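Local structure of eukaryotic translation initiation factor 2A (Schizosaccharomyces pombe, 3WJ9) at residues G80-E92 / P102-G114. The protein probably directs initiator methionyl-tRNA to the small ribosomal subunit in a codon-dependent manner, for a small number of specific mRNAs, this chain being its beta-propeller part. Numbering follows the deposited sequence.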
loop_
_atom_site.group_PDB
_atom_site.type_symbol
_atom_site.label_atom_id
_atom_site.label_comp_id
_atom_site.label_asym_id
_atom_site.label_seq_id
_atom_site.Cartn_x
_atom_site.Cartn_y
_atom_site.Cartn_z
ATOM N N GLY A 80 -3.769 10.438 -1.031
ATOM C CA GLY A 80 -4.203 9.158 -1.559
ATOM C C GLY A 80 -5.092 9.266 -2.781
ATOM O O GLY A 80 -6.072 10.006 -2.788
ATOM N N PHE A 81 -4.739 8.519 -3.821
ATOM C CA PHE A 81 -5.539 8.459 -5.037
ATOM C C PHE A 81 -6.533 7.306 -4.983
ATOM O O PHE A 81 -6.204 6.211 -4.526
ATOM C CB PHE A 81 -4.642 8.294 -6.266
ATOM C CG PHE A 81 -4.071 9.580 -6.795
ATOM C CD1 PHE A 81 -4.823 10.406 -7.613
ATOM C CD2 PHE A 81 -2.775 9.953 -6.489
ATOM C CE1 PHE A 81 -4.295 11.582 -8.109
ATOM C CE2 PHE A 81 -2.240 11.126 -6.980
ATOM C CZ PHE A 81 -3.002 11.943 -7.792
ATOM N N SER A 82 -7.747 7.559 -5.454
ATOM C CA SER A 82 -8.718 6.499 -5.677
ATOM C C SER A 82 -8.238 5.663 -6.870
ATOM O O SER A 82 -7.490 6.171 -7.702
ATOM C CB SER A 82 -10.105 7.098 -5.919
ATOM O OG SER A 82 -10.099 7.949 -7.051
ATOM N N PRO A 83 -8.653 4.382 -6.951
ATOM C CA PRO A 83 -8.135 3.414 -7.930
ATOM C C PRO A 83 -8.022 3.931 -9.365
ATOM O O PRO A 83 -7.089 3.546 -10.070
ATOM C CB PRO A 83 -9.159 2.280 -7.858
ATOM C CG PRO A 83 -9.618 2.309 -6.461
ATOM C CD PRO A 83 -9.672 3.766 -6.085
ATOM N N LEU A 84 -8.948 4.786 -9.788
ATOM C CA LEU A 84 -8.907 5.336 -11.138
ATOM C C LEU A 84 -8.451 6.793 -11.118
ATOM O O LEU A 84 -8.517 7.492 -12.132
ATOM C CB LEU A 84 -10.275 5.210 -11.810
ATOM C CG LEU A 84 -10.786 3.782 -12.024
ATOM C CD1 LEU A 84 -12.199 3.787 -12.580
ATOM C CD2 LEU A 84 -9.855 3.007 -12.945
ATOM N N GLY A 85 -7.993 7.243 -9.955
ATOM C CA GLY A 85 -7.410 8.564 -9.813
ATOM C C GLY A 85 -8.364 9.716 -10.056
ATOM O O GLY A 85 -7.931 10.841 -10.297
ATOM N N LYS A 86 -9.662 9.441 -9.996
ATOM C CA LYS A 86 -10.661 10.486 -10.180
ATOM C C LYS A 86 -10.953 11.195 -8.863
ATOM O O LYS A 86 -11.673 12.193 -8.830
ATOM C CB LYS A 86 -11.950 9.910 -10.767
ATOM C CG LYS A 86 -11.846 9.528 -12.234
ATOM C CD LYS A 86 -13.152 8.938 -12.740
ATOM C CE LYS A 86 -13.097 8.674 -14.235
ATOM N NZ LYS A 86 -12.977 9.940 -15.008
ATOM N N TYR A 87 -10.391 10.673 -7.778
ATOM C CA TYR A 87 -10.538 11.304 -6.472
ATOM C C TYR A 87 -9.234 11.242 -5.682
ATOM O O TYR A 87 -8.488 10.264 -5.761
ATOM C CB TYR A 87 -11.671 10.649 -5.680
ATOM C CG TYR A 87 -13.002 10.664 -6.396
ATOM C CD1 TYR A 87 -13.786 11.810 -6.424
ATOM C CD2 TYR A 87 -13.470 9.533 -7.049
ATOM C CE1 TYR A 87 -15.004 11.826 -7.082
ATOM C CE2 TYR A 87 -14.685 9.540 -7.708
ATOM C CZ TYR A 87 -15.448 10.688 -7.722
ATOM O OH TYR A 87 -16.657 10.693 -8.378
ATOM N N LEU A 88 -8.968 12.300 -4.922
ATOM C CA LEU A 88 -7.765 12.389 -4.106
ATOM C C LEU A 88 -8.131 12.853 -2.700
ATOM O O LEU A 88 -8.804 13.867 -2.532
ATOM C CB LEU A 88 -6.751 13.343 -4.746
ATOM C CG LEU A 88 -5.418 13.577 -4.027
ATOM C CD1 LEU A 88 -4.472 12.406 -4.243
ATOM C CD2 LEU A 88 -4.773 14.871 -4.493
ATOM N N SER A 89 -7.692 12.102 -1.695
ATOM C CA SER A 89 -7.998 12.427 -0.304
ATOM C C SER A 89 -6.800 13.066 0.395
ATOM O O SER A 89 -5.656 12.680 0.159
ATOM C CB SER A 89 -8.445 11.172 0.452
ATOM O OG SER A 89 -9.612 10.612 -0.128
ATOM N N THR A 90 -7.072 14.044 1.255
ATOM C CA THR A 90 -6.015 14.782 1.941
ATOM C C THR A 90 -6.219 14.830 3.454
ATOM O O THR A 90 -7.145 15.472 3.934
ATOM C CB THR A 90 -5.917 16.234 1.423
ATOM O OG1 THR A 90 -7.152 16.916 1.672
ATOM C CG2 THR A 90 -5.620 16.257 -0.068
ATOM N N TRP A 91 -5.341 14.162 4.197
ATOM C CA TRP A 91 -5.373 14.204 5.659
ATOM C C TRP A 91 -4.642 15.438 6.178
ATOM O O TRP A 91 -3.458 15.627 5.903
ATOM C CB TRP A 91 -4.739 12.937 6.256
ATOM C CG TRP A 91 -4.828 12.826 7.773
ATOM C CD1 TRP A 91 -5.747 12.120 8.484
ATOM C CD2 TRP A 91 -3.950 13.420 8.741
ATOM N NE1 TRP A 91 -5.516 12.246 9.829
ATOM C CE2 TRP A 91 -4.414 13.038 10.016
ATOM C CE3 TRP A 91 -2.825 14.240 8.656
ATOM C CZ2 TRP A 91 -3.792 13.448 11.193
ATOM C CZ3 TRP A 91 -2.205 14.647 9.828
ATOM C CH2 TRP A 91 -2.691 14.249 11.079
ATOM N N GLU A 92 -5.353 16.282 6.918
ATOM C CA GLU A 92 -4.722 17.384 7.635
ATOM C C GLU A 92 -4.659 17.032 9.115
ATOM O O GLU A 92 -5.285 16.066 9.551
ATOM C CB GLU A 92 -5.491 18.692 7.435
ATOM C CG GLU A 92 -5.652 19.121 5.988
ATOM C CD GLU A 92 -6.430 20.418 5.854
ATOM O OE1 GLU A 92 -6.628 20.879 4.710
ATOM O OE2 GLU A 92 -6.842 20.977 6.892
ATOM N N PRO A 102 -15.253 20.756 15.755
ATOM C CA PRO A 102 -14.129 20.012 15.173
ATOM C C PRO A 102 -14.025 20.246 13.668
ATOM O O PRO A 102 -15.034 20.172 12.970
ATOM C CB PRO A 102 -14.470 18.549 15.486
ATOM C CG PRO A 102 -15.929 18.546 15.827
ATOM C CD PRO A 102 -16.187 19.872 16.465
ATOM N N LYS A 103 -12.820 20.532 13.182
ATOM C CA LYS A 103 -12.627 20.874 11.776
ATOM C C LYS A 103 -12.594 19.641 10.885
ATOM O O LYS A 103 -12.238 18.548 11.324
ATOM C CB LYS A 103 -11.341 21.681 11.589
ATOM C CG LYS A 103 -11.107 22.728 12.660
ATOM C CD LYS A 103 -10.185 23.838 12.173
ATOM C CE LYS A 103 -10.491 24.235 10.737
ATOM N NZ LYS A 103 -9.564 25.292 10.250
ATOM N N GLN A 104 -12.966 19.827 9.624
ATOM C CA GLN A 104 -13.003 18.725 8.676
ATOM C C GLN A 104 -11.595 18.424 8.178
ATOM O O GLN A 104 -11.142 18.963 7.169
ATOM C CB GLN A 104 -13.949 19.040 7.516
ATOM C CG GLN A 104 -15.311 19.572 7.960
ATOM C CD GLN A 104 -16.382 18.496 7.998
ATOM O OE1 GLN A 104 -16.103 17.336 8.305
ATOM N NE2 GLN A 104 -17.614 18.878 7.685
ATOM N N ASN A 105 -10.918 17.548 8.912
ATOM C CA ASN A 105 -9.496 17.291 8.730
ATOM C C ASN A 105 -9.180 16.756 7.340
ATOM O O ASN A 105 -8.404 17.350 6.595
ATOM C CB ASN A 105 -9.025 16.303 9.780
ATOM C CG ASN A 105 -9.775 16.455 11.092
ATOM O OD1 ASN A 105 -10.319 15.484 11.610
ATOM N ND2 ASN A 105 -9.820 17.671 11.628
HETATM N N MSE A 106 -9.880 15.691 6.947
HETATM C CA MSE A 106 -9.700 15.081 5.633
HETATM C C MSE A 106 -10.868 15.342 4.701
HETATM O O MSE A 106 -12.039 15.177 5.099
HETATM C CB MSE A 106 -9.401 13.587 5.796
HETATM C CG MSE A 106 -10.612 12.670 5.667
HETATM SE SE MSE A 106 -10.676 11.944 3.837
HETATM C CE MSE A 106 -11.438 10.179 4.257
ATOM N N LYS A 107 -10.561 15.751 3.472
ATOM C CA LYS A 107 -11.532 16.127 2.485
ATOM C C LYS A 107 -11.277 15.250 1.272
ATOM O O LYS A 107 -10.177 14.719 1.108
ATOM C CB LYS A 107 -11.394 17.613 2.166
ATOM C CG LYS A 107 -11.234 18.477 3.415
ATOM C CD LYS A 107 -10.791 19.891 3.097
ATOM C CE LYS A 107 -10.194 20.561 4.325
ATOM N NZ LYS A 107 -11.160 20.623 5.458
ATOM N N VAL A 108 -12.288 15.064 0.438
ATOM C CA VAL A 108 -12.090 14.330 -0.801
ATOM C C VAL A 108 -12.189 15.337 -1.937
ATOM O O VAL A 108 -13.037 16.227 -1.909
ATOM C CB VAL A 108 -13.116 13.194 -0.974
ATOM C CG1 VAL A 108 -12.812 12.381 -2.225
ATOM C CG2 VAL A 108 -13.120 12.294 0.251
ATOM N N TRP A 109 -11.308 15.215 -2.922
ATOM C CA TRP A 109 -11.258 16.188 -4.005
ATOM C C TRP A 109 -11.423 15.528 -5.370
ATOM O O TRP A 109 -11.073 14.364 -5.556
ATOM C CB TRP A 109 -9.937 16.968 -3.970
ATOM C CG TRP A 109 -9.522 17.460 -2.605
ATOM C CD1 TRP A 109 -8.895 16.738 -1.631
ATOM C CD2 TRP A 109 -9.676 18.788 -2.081
ATOM N NE1 TRP A 109 -8.664 17.525 -0.530
ATOM C CE2 TRP A 109 -9.130 18.786 -0.780
ATOM C CE3 TRP A 109 -10.225 19.971 -2.581
ATOM C CZ2 TRP A 109 -9.121 19.924 0.023
ATOM C CZ3 TRP A 109 -10.214 21.099 -1.778
ATOM C CH2 TRP A 109 -9.666 21.067 -0.491
ATOM N N ASN A 110 -11.964 16.283 -6.319
ATOM C CA ASN A 110 -12.001 15.858 -7.710
ATOM C C ASN A 110 -10.702 16.281 -8.385
ATOM O O ASN A 110 -10.134 17.323 -8.054
ATOM C CB ASN A 110 -13.218 16.454 -8.424
ATOM C CG ASN A 110 -13.417 15.896 -9.825
ATOM O OD1 ASN A 110 -12.474 15.788 -10.610
ATOM N ND2 ASN A 110 -14.657 15.547 -10.147
ATOM N N THR A 111 -10.233 15.472 -9.328
ATOM C CA THR A 111 -8.931 15.705 -9.944
ATOM C C THR A 111 -9.018 16.419 -11.295
ATOM O O THR A 111 -8.041 17.022 -11.738
ATOM C CB THR A 111 -8.160 14.380 -10.127
ATOM O OG1 THR A 111 -8.877 13.523 -11.023
ATOM C CG2 THR A 111 -7.981 13.678 -8.786
ATOM N N GLU A 112 -10.176 16.362 -11.948
ATOM C CA GLU A 112 -10.332 17.021 -13.246
ATOM C C GLU A 112 -11.169 18.305 -13.108
ATOM O O GLU A 112 -11.252 19.115 -14.035
ATOM C CB GLU A 112 -10.941 16.054 -14.284
ATOM C CG GLU A 112 -11.617 16.732 -15.485
ATOM C CD GLU A 112 -12.101 15.779 -16.559
ATOM O OE1 GLU A 112 -11.809 14.569 -16.475
ATOM O OE2 GLU A 112 -12.784 16.251 -17.493
ATOM N N THR A 113 -11.731 18.542 -11.926
ATOM C CA THR A 113 -12.441 19.801 -11.695
ATOM C C THR A 113 -11.893 20.598 -10.513
ATOM O O THR A 113 -12.092 21.811 -10.431
ATOM C CB THR A 113 -13.947 19.573 -11.467
ATOM O OG1 THR A 113 -14.150 18.834 -10.258
ATOM C CG2 THR A 113 -14.548 18.817 -12.628
ATOM N N GLY A 114 -11.206 19.922 -9.598
ATOM C CA GLY A 114 -10.675 20.580 -8.419
ATOM C C GLY A 114 -11.784 20.989 -7.471
ATOM O O GLY A 114 -11.663 21.967 -6.733
#
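W109 NE1 donates to T90 OG1 at 2.7 Å, a nearly straight bond (167°) in the plane of the indole. It ties neighbouring strands, 87-92 and 106-110, of an antiparallel four-stranded propeller blade assigned to WD repeat 1, and recalls the Ser/Thr–Trp bond of classical WD repeats. The threonine hydroxyl sits between its backbone N and carbonyl carbon (chi1 61°), and T90 CG2 lies obliquely off the ring plane, 3.3 Å from W109 NE1. L88 O also lies at the indole edge, while K107 CB, two residues back in the same strand, sits over one indole face, toward its rim. Side-chain and backbone bonds thus join the same two strands: L88 and W109 exchange two bonds, and T90 N reaches K107 O at 3.2 Å.

On the face carrying Y87, S89 and V108, the contacts across the pair are largely van der Waals. Y87 CB meets V108 CG1 at 4.0 Å and S89 CB lies near the selenium of M106, whereas S89 OG turns to N129; Y132 of strand 131-132 packs on Y87 and V108.

Where the strands part, T111 OG1 donates to a lone pair of G85 O, in the carbonyl plane. One residue earlier, N110 OD1 closes an Asx turn, accepting E112 N at 2.7 Å nearly end-on and T113 N from above its amide plane.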